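Local coordinates for protein probable benzoylformate decarboxylase (Rhodococcus jostii, PDB 7ORX) that belongs to the thiamine diphosphate-dependent enzymes and holds thiamine diphosphate together with a sodium ion, at residues Glu201-Pro206 with Gly269-Leu274; Pro206-Gly211 with Glu228-Pro233; Gln424-Ile429 with Val452-Asn457; Gly497-Thr502 with Leu521-Thr526. One frame throughout, in Å; residues are numbered along the deposited sequence.

Contact 1 (Glu201-Pro206 with Gly269-Leu274); sequences ESATNP and GHDLIL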
loop_
_atom_site.group_PDB
_atom_site.type_symbol
_atom_site.label_atom_id
_atom_site.label_comp_id
_atom_site.label_asym_id
_atom_site.label_seq_id
_atom_site.Cartn_x
_atom_site.Cartn_y
_atom_site.Cartn_z
ATOM N N GLU C 201 4.723 6.501 -45.814
ATOM C CA GLU C 201 4.910 6.859 -47.242
ATOM C C GLU C 201 3.854 7.891 -47.678
ATOM O O GLU C 201 4.129 8.626 -48.652
ATOM C CB GLU C 201 4.876 5.599 -48.094
ATOM C CG GLU C 201 6.006 4.637 -47.784
ATOM C CD GLU C 201 5.874 3.279 -48.469
ATOM O OE1 GLU C 201 4.791 2.996 -49.091
ATOM O OE2 GLU C 201 6.839 2.466 -48.340
ATOM N N SER C 202 2.692 7.920 -46.999
ATOM C CA SER C 202 1.596 8.924 -47.147
ATOM C C SER C 202 2.114 10.340 -46.886
ATOM O O SER C 202 1.774 11.255 -47.643
ATOM C CB SER C 202 0.468 8.675 -46.185
ATOM O OG SER C 202 -0.609 8.085 -46.847
ATOM N N ALA C 203 2.794 10.524 -45.762
ATOM C CA ALA C 203 2.996 11.843 -45.138
ATOM C C ALA C 203 3.792 12.724 -46.104
ATOM O O ALA C 203 4.747 12.217 -46.717
ATOM C CB ALA C 203 3.665 11.665 -43.808
ATOM N N THR C 204 3.343 13.963 -46.294
ATOM C CA THR C 204 3.963 14.945 -47.211
ATOM C C THR C 204 5.226 15.521 -46.534
ATOM O O THR C 204 6.192 15.851 -47.283
ATOM C CB THR C 204 2.966 16.051 -47.585
ATOM O OG1 THR C 204 2.715 16.782 -46.375
ATOM C CG2 THR C 204 1.687 15.544 -48.221
ATOM N N ASN C 205 5.238 15.602 -45.188
ATOM C CA ASN C 205 6.343 16.204 -44.403
ATOM C C ASN C 205 6.404 15.605 -42.992
ATOM O O ASN C 205 6.078 16.290 -42.021
ATOM C CB ASN C 205 6.195 17.726 -44.421
ATOM C CG ASN C 205 7.167 18.433 -43.496
ATOM O OD1 ASN C 205 8.286 17.967 -43.298
ATOM N ND2 ASN C 205 6.728 19.525 -42.878
ATOM N N PRO C 206 6.882 14.341 -42.820
ATOM C CA PRO C 206 6.891 13.662 -41.526
ATOM C C PRO C 206 8.126 13.994 -40.692
ATOM O O PRO C 206 9.102 14.430 -41.262
ATOM C CB PRO C 206 6.997 12.193 -41.932
ATOM C CG PRO C 206 7.886 12.223 -43.127
ATOM C CD PRO C 206 7.478 13.487 -43.848
ATOM N N GLY C 269 4.201 22.680 -38.876
ATOM C CA GLY C 269 4.454 22.379 -40.295
ATOM C C GLY C 269 4.496 20.882 -40.586
ATOM O O GLY C 269 4.456 20.511 -41.753
ATOM N N HIS C 270 4.604 20.026 -39.583
ATOM C CA HIS C 270 4.679 18.564 -39.827
ATOM C C HIS C 270 3.288 17.936 -39.723
ATOM O O HIS C 270 2.607 18.253 -38.766
ATOM C CB HIS C 270 5.681 17.952 -38.852
ATOM C CG HIS C 270 7.093 18.274 -39.167
ATOM N ND1 HIS C 270 7.846 19.082 -38.358
ATOM C CD2 HIS C 270 7.893 17.877 -40.170
ATOM C CE1 HIS C 270 9.065 19.181 -38.850
ATOM N NE2 HIS C 270 9.113 18.442 -39.959
ATOM N N ASP C 271 2.922 17.059 -40.658
ATOM C CA ASP C 271 1.576 16.400 -40.745
ATOM C C ASP C 271 1.578 15.056 -40.003
ATOM O O ASP C 271 0.469 14.580 -39.607
ATOM C CB ASP C 271 1.121 16.180 -42.195
ATOM C CG ASP C 271 2.081 15.399 -43.071
ATOM O OD1 ASP C 271 3.279 15.464 -42.848
ATOM O OD2 ASP C 271 1.610 14.736 -43.994
ATOM N N LEU C 272 2.766 14.458 -39.832
ATOM C CA LEU C 272 2.955 13.200 -39.064
ATOM C C LEU C 272 4.154 13.333 -38.118
ATOM O O LEU C 272 5.256 13.469 -38.634
ATOM C CB LEU C 272 3.146 12.049 -40.056
ATOM C CG LEU C 272 3.127 10.683 -39.392
ATOM C CD1 LEU C 272 1.700 10.272 -39.044
ATOM C CD2 LEU C 272 3.814 9.674 -40.278
ATOM N N ILE C 273 3.893 13.295 -36.810
ATOM C CA ILE C 273 4.896 13.085 -35.731
ATOM C C ILE C 273 4.896 11.580 -35.455
ATOM O O ILE C 273 3.944 11.111 -34.830
ATOM C CB ILE C 273 4.546 13.836 -34.412
ATOM C CG1 ILE C 273 3.876 15.212 -34.556
ATOM C CG2 ILE C 273 5.746 13.904 -33.500
ATOM C CD1 ILE C 273 4.494 16.092 -35.528
ATOM N N LEU C 274 5.936 10.840 -35.849
ATOM C CA LEU C 274 6.139 9.452 -35.382
ATOM C C LEU C 274 7.086 9.486 -34.188
ATOM O O LEU C 274 8.272 9.797 -34.359
ATOM C CB LEU C 274 6.707 8.605 -36.514
ATOM C CG LEU C 274 7.146 7.210 -36.097
ATOM C CD1 LEU C 274 5.940 6.390 -35.625
ATOM C CD2 LEU C 274 7.870 6.546 -37.252
#
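Asp271 presents its carboxylate to the turn that follows helix 190-202, and one oxygen serves each of two successive amides. Asp271 OD2 accepts Thr204 N at 3.0 Å. Asp271 OD1 accepts Asn205 N at 3.1 Å. Both donors arrive on the syn side, the second farther out of the carboxylate plane (33°). With chi1 at 55°, Asp271 CG sits between its own N and carbonyl carbon, which swings the group over to the turn. Thr204 OG1 adds a weak bond to OD2. Packing is close beneath this grip: Ala203 CB rests 3.8 Å from Leu272 CB, whose side chain is also covered by Thr199 and Leu200 of the helix. The outer side is looser. There Asn205 ND2 makes a weak, bent bond to the exposed Gly269 O, and the amide plane lies 41° from that of the His270 ring. Asn205 O meets the edge of this ring, 3.0 Å from His270 CD2. The two amides would probably favour an ionised Asp271, though Asn205 O, an acceptor close to OD1, works the other way; together they fix the turn from helix 190-202 into strand 206-210 to the start of strand 272-276.

Contact 2 (Pro206-Gly211 with Glu228-Pro233); sequences PVLVLG and EKLRAP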
loop_
_atom_site.group_PDB
_atom_site.type_symbol
_atom_site.label_atom_id
_atom_site.label_comp_id
_atom_site.label_asym_id
_atom_site.label_seq_id
_atom_site.Cartn_x
_atom_site.Cartn_y
_atom_site.Cartn_z
ATOM N N PRO C 206 6.882 14.341 -42.820
ATOM C CA PRO C 206 6.891 13.662 -41.526
ATOM C C PRO C 206 8.126 13.994 -40.692
ATOM O O PRO C 206 9.102 14.430 -41.262
ATOM C CB PRO C 206 6.997 12.193 -41.932
ATOM C CG PRO C 206 7.886 12.223 -43.127
ATOM C CD PRO C 206 7.478 13.487 -43.848
ATOM N N VAL C 207 8.070 13.764 -39.384
ATOM C CA VAL C 207 9.202 13.998 -38.442
ATOM C C VAL C 207 9.280 12.797 -37.495
ATOM O O VAL C 207 8.202 12.288 -37.103
ATOM C CB VAL C 207 9.029 15.317 -37.670
ATOM C CG1 VAL C 207 7.756 15.387 -36.837
ATOM C CG2 VAL C 207 10.235 15.602 -36.803
ATOM N N LEU C 208 10.498 12.319 -37.218
ATOM C CA LEU C 208 10.766 11.265 -36.227
ATOM C C LEU C 208 11.124 11.937 -34.916
ATOM O O LEU C 208 12.024 12.781 -34.921
ATOM C CB LEU C 208 11.958 10.424 -36.677
ATOM C CG LEU C 208 11.815 9.677 -37.996
ATOM C CD1 LEU C 208 12.619 8.385 -37.911
ATOM C CD2 LEU C 208 10.361 9.372 -38.329
ATOM N N VAL C 209 10.488 11.538 -33.826
ATOM C CA VAL C 209 10.890 11.969 -32.467
ATOM C C VAL C 209 11.328 10.708 -31.751
ATOM O O VAL C 209 10.575 9.776 -31.842
ATOM C CB VAL C 209 9.722 12.657 -31.773
ATOM C CG1 VAL C 209 10.070 13.062 -30.351
ATOM C CG2 VAL C 209 9.251 13.840 -32.588
ATOM N N LEU C 210 12.543 10.651 -31.220
ATOM C CA LEU C 210 13.162 9.390 -30.764
ATOM C C LEU C 210 13.444 9.471 -29.274
ATOM O O LEU C 210 13.892 10.513 -28.786
ATOM C CB LEU C 210 14.440 9.107 -31.555
ATOM C CG LEU C 210 14.210 8.854 -33.045
ATOM C CD1 LEU C 210 15.489 8.510 -33.799
ATOM C CD2 LEU C 210 13.215 7.767 -33.277
ATOM N N GLY C 211 13.205 8.362 -28.580
ATOM C CA GLY C 211 13.373 8.279 -27.122
ATOM C C GLY C 211 14.402 7.238 -26.737
ATOM O O GLY C 211 14.954 6.530 -27.586
ATOM N N GLU C 228 16.966 8.391 -43.304
ATOM C CA GLU C 228 17.504 8.489 -44.691
ATOM C C GLU C 228 16.382 8.212 -45.698
ATOM O O GLU C 228 16.204 9.016 -46.623
ATOM C CB GLU C 228 18.739 7.613 -44.889
ATOM C CG GLU C 228 20.028 8.337 -44.455
ATOM C CD GLU C 228 21.218 7.465 -44.052
ATOM O OE1 GLU C 228 21.066 6.177 -44.101
ATOM O OE2 GLU C 228 22.285 8.068 -43.656
ATOM N N LYS C 229 15.589 7.164 -45.490
ATOM C CA LYS C 229 14.571 6.746 -46.488
ATOM C C LYS C 229 13.466 7.796 -46.596
ATOM O O LYS C 229 12.971 8.013 -47.704
ATOM C CB LYS C 229 13.949 5.392 -46.115
ATOM C CG LYS C 229 14.951 4.257 -46.129
ATOM C CD LYS C 229 14.498 3.063 -46.920
ATOM C CE LYS C 229 15.591 2.040 -47.123
ATOM N NZ LYS C 229 15.009 0.681 -47.049
ATOM N N LEU C 230 13.061 8.394 -45.477
ATOM C CA LEU C 230 11.968 9.401 -45.445
ATOM C C LEU C 230 12.508 10.818 -45.624
ATOM O O LEU C 230 11.682 11.732 -45.599
ATOM C CB LEU C 230 11.239 9.297 -44.108
ATOM C CG LEU C 230 10.413 8.033 -43.915
ATOM C CD1 LEU C 230 9.829 8.047 -42.513
ATOM C CD2 LEU C 230 9.316 7.927 -44.969
ATOM N N ARG C 231 13.824 10.992 -45.757
ATOM C CA ARG C 231 14.450 12.325 -45.773
ATOM C C ARG C 231 13.828 13.172 -44.661
ATOM O O ARG C 231 13.509 14.369 -44.909
ATOM C CB ARG C 231 14.309 12.946 -47.168
ATOM C CG ARG C 231 15.091 12.173 -48.217
ATOM C CD ARG C 231 14.294 11.011 -48.826
ATOM N NE ARG C 231 14.843 10.636 -50.119
ATOM C CZ ARG C 231 15.692 9.652 -50.357
ATOM N NH1 ARG C 231 16.067 8.814 -49.400
ATOM N NH2 ARG C 231 16.132 9.490 -51.586
ATOM N N ALA C 232 13.692 12.581 -43.481
ATOM C CA ALA C 232 12.918 13.157 -42.368
ATOM C C ALA C 232 13.868 13.777 -41.366
ATOM O O ALA C 232 14.902 13.203 -41.050
ATOM C CB ALA C 232 12.109 12.097 -41.701
ATOM N N PRO C 233 13.546 14.977 -40.849
ATOM C CA PRO C 233 14.210 15.483 -39.670
ATOM C C PRO C 233 13.941 14.596 -38.456
ATOM O O PRO C 233 12.891 13.976 -38.394
ATOM C CB PRO C 233 13.619 16.878 -39.479
ATOM C CG PRO C 233 12.387 16.919 -40.281
ATOM C CD PRO C 233 12.577 15.921 -41.389
#
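Leu208 lays its isobutyl group over the methyl of Ala232, with CG 4.4 Å from Ala232 CB. Its CG lies anti to the carbonyl carbon (chi1 -61°), and from there the CD2 branch extends to Leu230 CD1, also 4.4 Å away. Next to this pair the ring of Pro206 approaches Ala232, bringing CG within 4.5 Å of Ala232 CB, while Pro206 O faces Pro233 CD. On the other face of strand 206-210, Val207 directs CG2 at the carbonyl of Pro233, 3.5 Å from its O. These contacts close a beta-alpha-beta crossover: strand 206-210 leads through helix 220-230 to strand 234-236, its parallel neighbour in the central domain, whose six-stranded sheet has the 3-2-1-4-5-6 order of a Rossmann-like fold. Pairing of the two strands begins at the backbone bond from Leu208 N to Pro233 O (3.1 Å) and continues at Trp235. Arg231, the first residue to leave helical angles, takes a positive phi (44°) in a Schellman motif. Its N and its guanidinium both grip Glu228 O, from opposite faces of the carbonyl plane. The bond from Arg231 NH1 to Glu228 O measures 2.8 Å. Arg231 NE bonds Arg337 O, and Leu230 O accepts from Arg337 NH2, which ties this corner to the segment beyond helix 321-331.

Contact 3 (Gln424-Ile429 with Val452-Asn457); sequences QVIGLI and VIIILN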
loop_
_atom_site.group_PDB
_atom_site.type_symbol
_atom_site.label_atom_id
_atom_site.label_comp_id
_atom_site.label_asym_id
_atom_site.label_seq_id
_atom_site.Cartn_x
_atom_site.Cartn_y
_atom_site.Cartn_z
ATOM N N GLN C 424 35.981 5.095 -22.947
ATOM C CA GLN C 424 36.199 6.053 -21.846
ATOM C C GLN C 424 34.852 6.623 -21.426
ATOM O O GLN C 424 34.171 7.181 -22.271
ATOM C CB GLN C 424 37.124 7.183 -22.275
ATOM C CG GLN C 424 37.369 8.170 -21.150
ATOM C CD GLN C 424 38.127 7.537 -20.007
ATOM O OE1 GLN C 424 39.318 7.263 -20.124
ATOM N NE2 GLN C 424 37.443 7.343 -18.887
ATOM N N VAL C 425 34.485 6.471 -20.163
ATOM C CA VAL C 425 33.331 7.201 -19.582
ATOM C C VAL C 425 33.835 8.555 -19.076
ATOM O O VAL C 425 34.811 8.586 -18.299
ATOM C CB VAL C 425 32.655 6.398 -18.469
ATOM C CG1 VAL C 425 31.590 7.218 -17.778
ATOM C CG2 VAL C 425 32.058 5.119 -19.018
ATOM N N ILE C 426 33.148 9.618 -19.471
ATOM C CA ILE C 426 33.376 10.990 -18.963
ATOM C C ILE C 426 32.122 11.439 -18.234
ATOM O O ILE C 426 31.093 11.534 -18.867
ATOM C CB ILE C 426 33.739 11.913 -20.136
ATOM C CG1 ILE C 426 34.901 11.320 -20.930
ATOM C CG2 ILE C 426 34.055 13.299 -19.636
ATOM C CD1 ILE C 426 35.145 11.988 -22.253
ATOM N N GLY C 427 32.222 11.701 -16.944
ATOM C CA GLY C 427 31.146 12.303 -16.140
ATOM C C GLY C 427 31.170 13.808 -16.286
ATOM O O GLY C 427 32.279 14.392 -16.193
ATOM N N LEU C 428 30.025 14.425 -16.574
ATOM C CA LEU C 428 29.892 15.888 -16.565
ATOM C C LEU C 428 28.847 16.244 -15.525
ATOM O O LEU C 428 27.670 16.177 -15.857
ATOM C CB LEU C 428 29.471 16.321 -17.964
ATOM C CG LEU C 428 30.431 15.942 -19.081
ATOM C CD1 LEU C 428 29.679 16.020 -20.405
ATOM C CD2 LEU C 428 31.678 16.854 -19.077
ATOM N N ILE C 429 29.287 16.534 -14.314
ATOM C CA ILE C 429 28.429 16.643 -13.107
ATOM C C ILE C 429 28.466 18.102 -12.704
ATOM O O ILE C 429 29.545 18.655 -12.715
ATOM C CB ILE C 429 29.004 15.751 -11.991
ATOM C CG1 ILE C 429 29.407 14.361 -12.498
ATOM C CG2 ILE C 429 28.076 15.669 -10.792
ATOM C CD1 ILE C 429 28.362 13.662 -13.314
ATOM N N VAL C 452 36.772 9.428 -15.927
ATOM C CA VAL C 452 37.070 10.869 -15.805
ATOM C C VAL C 452 35.809 11.607 -15.350
ATOM O O VAL C 452 34.795 11.520 -16.056
ATOM C CB VAL C 452 37.580 11.374 -17.157
ATOM C CG1 VAL C 452 37.890 12.869 -17.092
ATOM C CG2 VAL C 452 38.762 10.512 -17.625
ATOM N N ILE C 453 35.894 12.301 -14.222
ATOM C CA ILE C 453 34.792 13.105 -13.638
ATOM C C ILE C 453 35.133 14.592 -13.800
ATOM O O ILE C 453 36.138 15.045 -13.242
ATOM C CB ILE C 453 34.602 12.706 -12.169
ATOM C CG1 ILE C 453 34.276 11.215 -12.023
ATOM C CG2 ILE C 453 33.532 13.538 -11.501
ATOM C CD1 ILE C 453 32.980 10.811 -12.657
ATOM N N ILE C 454 34.309 15.331 -14.532
ATOM C CA ILE C 454 34.427 16.800 -14.682
ATOM C C ILE C 454 33.306 17.433 -13.881
ATOM O O ILE C 454 32.141 17.259 -14.253
ATOM C CB ILE C 454 34.362 17.187 -16.157
ATOM C CG1 ILE C 454 35.511 16.550 -16.931
ATOM C CG2 ILE C 454 34.340 18.683 -16.296
ATOM C CD1 ILE C 454 35.386 16.704 -18.445
ATOM N N ILE C 455 33.646 18.100 -12.792
ATOM C CA ILE C 455 32.681 18.895 -11.989
ATOM C C ILE C 455 32.576 20.254 -12.674
ATOM O O ILE C 455 33.581 20.885 -12.770
ATOM C CB ILE C 455 33.173 19.041 -10.540
ATOM C CG1 ILE C 455 33.442 17.698 -9.852
ATOM C CG2 ILE C 455 32.200 19.875 -9.753
ATOM C CD1 ILE C 455 32.308 16.733 -9.926
ATOM N N LEU C 456 31.418 20.648 -13.182
ATOM C CA LEU C 456 31.176 22.010 -13.671
ATOM C C LEU C 456 30.720 22.790 -12.457
ATOM O O LEU C 456 29.581 22.588 -12.049
ATOM C CB LEU C 456 30.091 22.025 -14.733
ATOM C CG LEU C 456 30.522 21.518 -16.098
ATOM C CD1 LEU C 456 30.633 20.026 -16.099
ATOM C CD2 LEU C 456 29.515 21.877 -17.163
ATOM N N ASN C 457 31.621 23.583 -11.881
ATOM C CA ASN C 457 31.396 24.308 -10.611
ATOM C C ASN C 457 31.053 25.767 -10.911
ATOM O O ASN C 457 32.002 26.549 -11.131
ATOM C CB ASN C 457 32.628 24.246 -9.711
ATOM C CG ASN C 457 32.413 24.973 -8.397
ATOM O OD1 ASN C 457 31.445 25.716 -8.247
ATOM N ND2 ASN C 457 33.288 24.737 -7.431
#
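The side-chain amide of Gln424 carries Val452 CG2 over one face, 3.7 Å from NE2, the two side chains crossing at about a right angle. In the amide plane NE2 donates to Val425 O at 3.0 Å, and it also bonds Pro450 O in the preceding loop. A bend at chi2 (66°) turns the amide back to reach these carbonyls. Val425 O is thus doubly used: NE2 comes from above its carbonyl plane, whereas Val452 N meets it nearly end-on.

From here the two parallel strands pair regularly. Gly427 straddles Ile453, its N bonded to Val452 O and its O to Ile454 N at 2.8 Å; Ile429 straddles Ile455 likewise, with Ile454 O and Leu456 N. Ile453 CD1 lies over Gly427, which has no side chain there. On the face of Ile426, Leu428 and Ile454 the side chains run alongside one another, Ile454 CD1 standing 3.8 Å from both Ile426 CG2 and Leu428 CD2. Phe510 of helix 503-515 lies against Ile426 and Phe506 against Ile454, while Leu428 touches Tyr375. The other face holds Ile429, Ile453 and Ile455, with Ile455 CD1 4.0 Å from Ile429 CB.

The pair belongs to a beta-alpha-beta unit through helix 440-447. Just past its ends come Asp431 and Asn458, sodium ligands of the GDG...N motif of thiamine diphosphate enzymes. Backbone polar groups between the strands bond each other while both faces are apolar, so the pair is held by amide bonds inside a hydrocarbon core, and the polar metal ligands follow past its ends.

Contact 4 (Gly497-Thr502 with Leu521-Thr526); sequences GTAVAT and LIEVRT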
loop_
_atom_site.group_PDB
_atom_site.type_symbol
_atom_site.label_atom_id
_atom_site.label_comp_id
_atom_site.label_asym_id
_atom_site.label_seq_id
_atom_site.Cartn_x
_atom_site.Cartn_y
_atom_site.Cartn_z
ATOM N N GLY C 497 42.792 14.758 -8.026
ATOM C CA GLY C 497 41.965 15.868 -8.533
ATOM C C GLY C 497 42.772 17.114 -8.813
ATOM O O GLY C 497 43.713 17.340 -8.091
ATOM N N THR C 498 42.405 17.882 -9.838
ATOM C CA THR C 498 42.990 19.221 -10.140
ATOM C C THR C 498 41.829 20.189 -10.403
ATOM O O THR C 498 40.795 19.719 -10.850
ATOM C CB THR C 498 44.045 19.144 -11.260
ATOM O OG1 THR C 498 43.571 19.738 -12.471
ATOM C CG2 THR C 498 44.489 17.725 -11.554
ATOM N N ALA C 499 41.986 21.466 -10.059
ATOM C CA ALA C 499 41.072 22.589 -10.372
ATOM C C ALA C 499 41.683 23.417 -11.502
ATOM O O ALA C 499 42.890 23.586 -11.562
ATOM C CB ALA C 499 40.826 23.445 -9.147
ATOM N N VAL C 500 40.836 24.009 -12.320
ATOM C CA VAL C 500 41.185 24.510 -13.676
ATOM C C VAL C 500 40.179 25.617 -13.963
ATOM O O VAL C 500 39.048 25.478 -13.504
ATOM C CB VAL C 500 41.101 23.307 -14.636
ATOM C CG1 VAL C 500 40.249 23.555 -15.863
ATOM C CG2 VAL C 500 42.467 22.792 -15.017
ATOM N N ALA C 501 40.569 26.708 -14.603
ATOM C CA ALA C 501 39.646 27.843 -14.833
ATOM C C ALA C 501 39.855 28.454 -16.222
ATOM O O ALA C 501 39.136 29.410 -16.548
ATOM C CB ALA C 501 39.843 28.864 -13.732
ATOM N N THR C 502 40.789 27.942 -17.023
ATOM C CA THR C 502 41.012 28.424 -18.411
ATOM C C THR C 502 41.027 27.231 -19.358
ATOM O O THR C 502 41.320 26.147 -18.913
ATOM C CB THR C 502 42.333 29.186 -18.548
ATOM O OG1 THR C 502 43.333 28.166 -18.532
ATOM C CG2 THR C 502 42.565 30.205 -17.454
ATOM N N LEU C 521 39.572 13.463 -11.348
ATOM C CA LEU C 521 38.535 14.497 -11.232
ATOM C C LEU C 521 39.138 15.812 -11.678
ATOM O O LEU C 521 40.188 16.178 -11.146
ATOM C CB LEU C 521 38.103 14.604 -9.775
ATOM C CG LEU C 521 37.010 15.631 -9.540
ATOM C CD1 LEU C 521 35.949 15.082 -8.596
ATOM C CD2 LEU C 521 37.585 16.937 -9.046
ATOM N N ILE C 522 38.474 16.515 -12.581
ATOM C CA ILE C 522 38.829 17.911 -12.949
ATOM C C ILE C 522 37.715 18.809 -12.448
ATOM O O ILE C 522 36.616 18.617 -12.884
ATOM C CB ILE C 522 38.973 18.020 -14.464
ATOM C CG1 ILE C 522 40.127 17.167 -14.970
ATOM C CG2 ILE C 522 39.122 19.449 -14.882
ATOM C CD1 ILE C 522 39.975 16.787 -16.425
ATOM N N GLU C 523 38.004 19.770 -11.577
ATOM C CA GLU C 523 37.011 20.773 -11.147
ATOM C C GLU C 523 37.182 21.955 -12.081
ATOM O O GLU C 523 38.211 22.541 -12.043
ATOM C CB GLU C 523 37.212 21.157 -9.692
ATOM C CG GLU C 523 36.226 22.203 -9.227
ATOM C CD GLU C 523 36.492 22.782 -7.831
ATOM O OE1 GLU C 523 37.348 22.219 -7.102
ATOM O OE2 GLU C 523 35.845 23.802 -7.454
ATOM N N VAL C 524 36.250 22.208 -12.971
ATOM C CA VAL C 524 36.279 23.367 -13.898
ATOM C C VAL C 524 35.473 24.457 -13.225
ATOM O O VAL C 524 34.357 24.171 -12.852
ATOM C CB VAL C 524 35.646 23.035 -15.256
ATOM C CG1 VAL C 524 35.625 24.241 -16.163
ATOM C CG2 VAL C 524 36.350 21.873 -15.923
ATOM N N ARG C 525 36.011 25.658 -13.109
ATOM C CA ARG C 525 35.235 26.849 -12.707
ATOM C C ARG C 525 34.462 27.309 -13.944
ATOM O O ARG C 525 35.100 27.586 -14.983
ATOM C CB ARG C 525 36.168 27.931 -12.151
ATOM C CG ARG C 525 35.447 28.933 -11.273
ATOM C CD ARG C 525 35.353 30.291 -11.935
ATOM N NE ARG C 525 36.448 31.184 -11.531
ATOM C CZ ARG C 525 36.366 32.187 -10.645
ATOM N NH1 ARG C 525 35.224 32.446 -10.023
ATOM N NH2 ARG C 525 37.432 32.940 -10.387
ATOM N N THR C 526 33.133 27.361 -13.848
ATOM C CA THR C 526 32.219 27.726 -14.966
ATOM C C THR C 526 31.454 29.004 -14.623
ATOM O O THR C 526 31.408 29.366 -13.412
ATOM C CB THR C 526 31.237 26.594 -15.300
ATOM O OG1 THR C 526 30.471 26.309 -14.133
ATOM C CG2 THR C 526 31.927 25.341 -15.801
#
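Gly497 opens the parallel pairing with a CA-H...O contact to Leu521 O, and Thr498 N takes the same carbonyl in a hydrogen bond of 3.1 Å. Thr498 O then receives Glu523 N, in its carbonyl plane, at 2.9 Å. Ala499 pairs with Glu523, its CB 4.2 Å from Glu523 OE1. The Glu523 side chain leaves its strand with CG anti to the backbone N (chi1 179°) and stays extended, so its carboxylate passes Ala499 on the way to Asn457, which bonds OE2. Val500 comes next; its N makes a weak, bent bond to Glu523 O, while its O accepts Arg525 N at 3.1 Å. On the face opposite Ala499 and Glu523, Val500 CB lies 4.3 Å from Ile522 CG2 and Val500 CG1 4.2 Å from Val524 CG2, with Phe506 covering both valines. Ala501 ends the contact, its CB 4.1 Å from CB of the exposed Arg525. Thr502 turns away and is the N-cap of helix 503-515, OG1 receiving Asp505 N. Strand 496-500, that helix and strand 520-525 form a beta-alpha-beta crossover, in which the later strand lies inside the earlier one, as the 2-1-3-4-6-5 order of this thiamine diphosphate-binding domain requires.

Overall arrangement
The four contacts fall into two pairs, one in each of two parallel sheets. Contacts 1 and 2, with centres 9 Å apart, share Pro206 and meet where strand 272-276 joins strand 206-210, as in the bond from Val207 N to Leu272 O (2.9 Å). Contacts 3 and 4, 10 Å apart, are joined in the C-terminal domain by Ile522 N to Ile453 O and by Asn457 ND2 to Glu523 OE2 (2.7 Å). Contact 3 is nearest the cofactor: the Ile429 side chain is about 6 Å from thiamine diphosphate, and that of Leu456 about 7 Å from sodium, against about 10 Å for Glu523. The centres of contacts 2 and 3 lie about 31 Å apart, without touching.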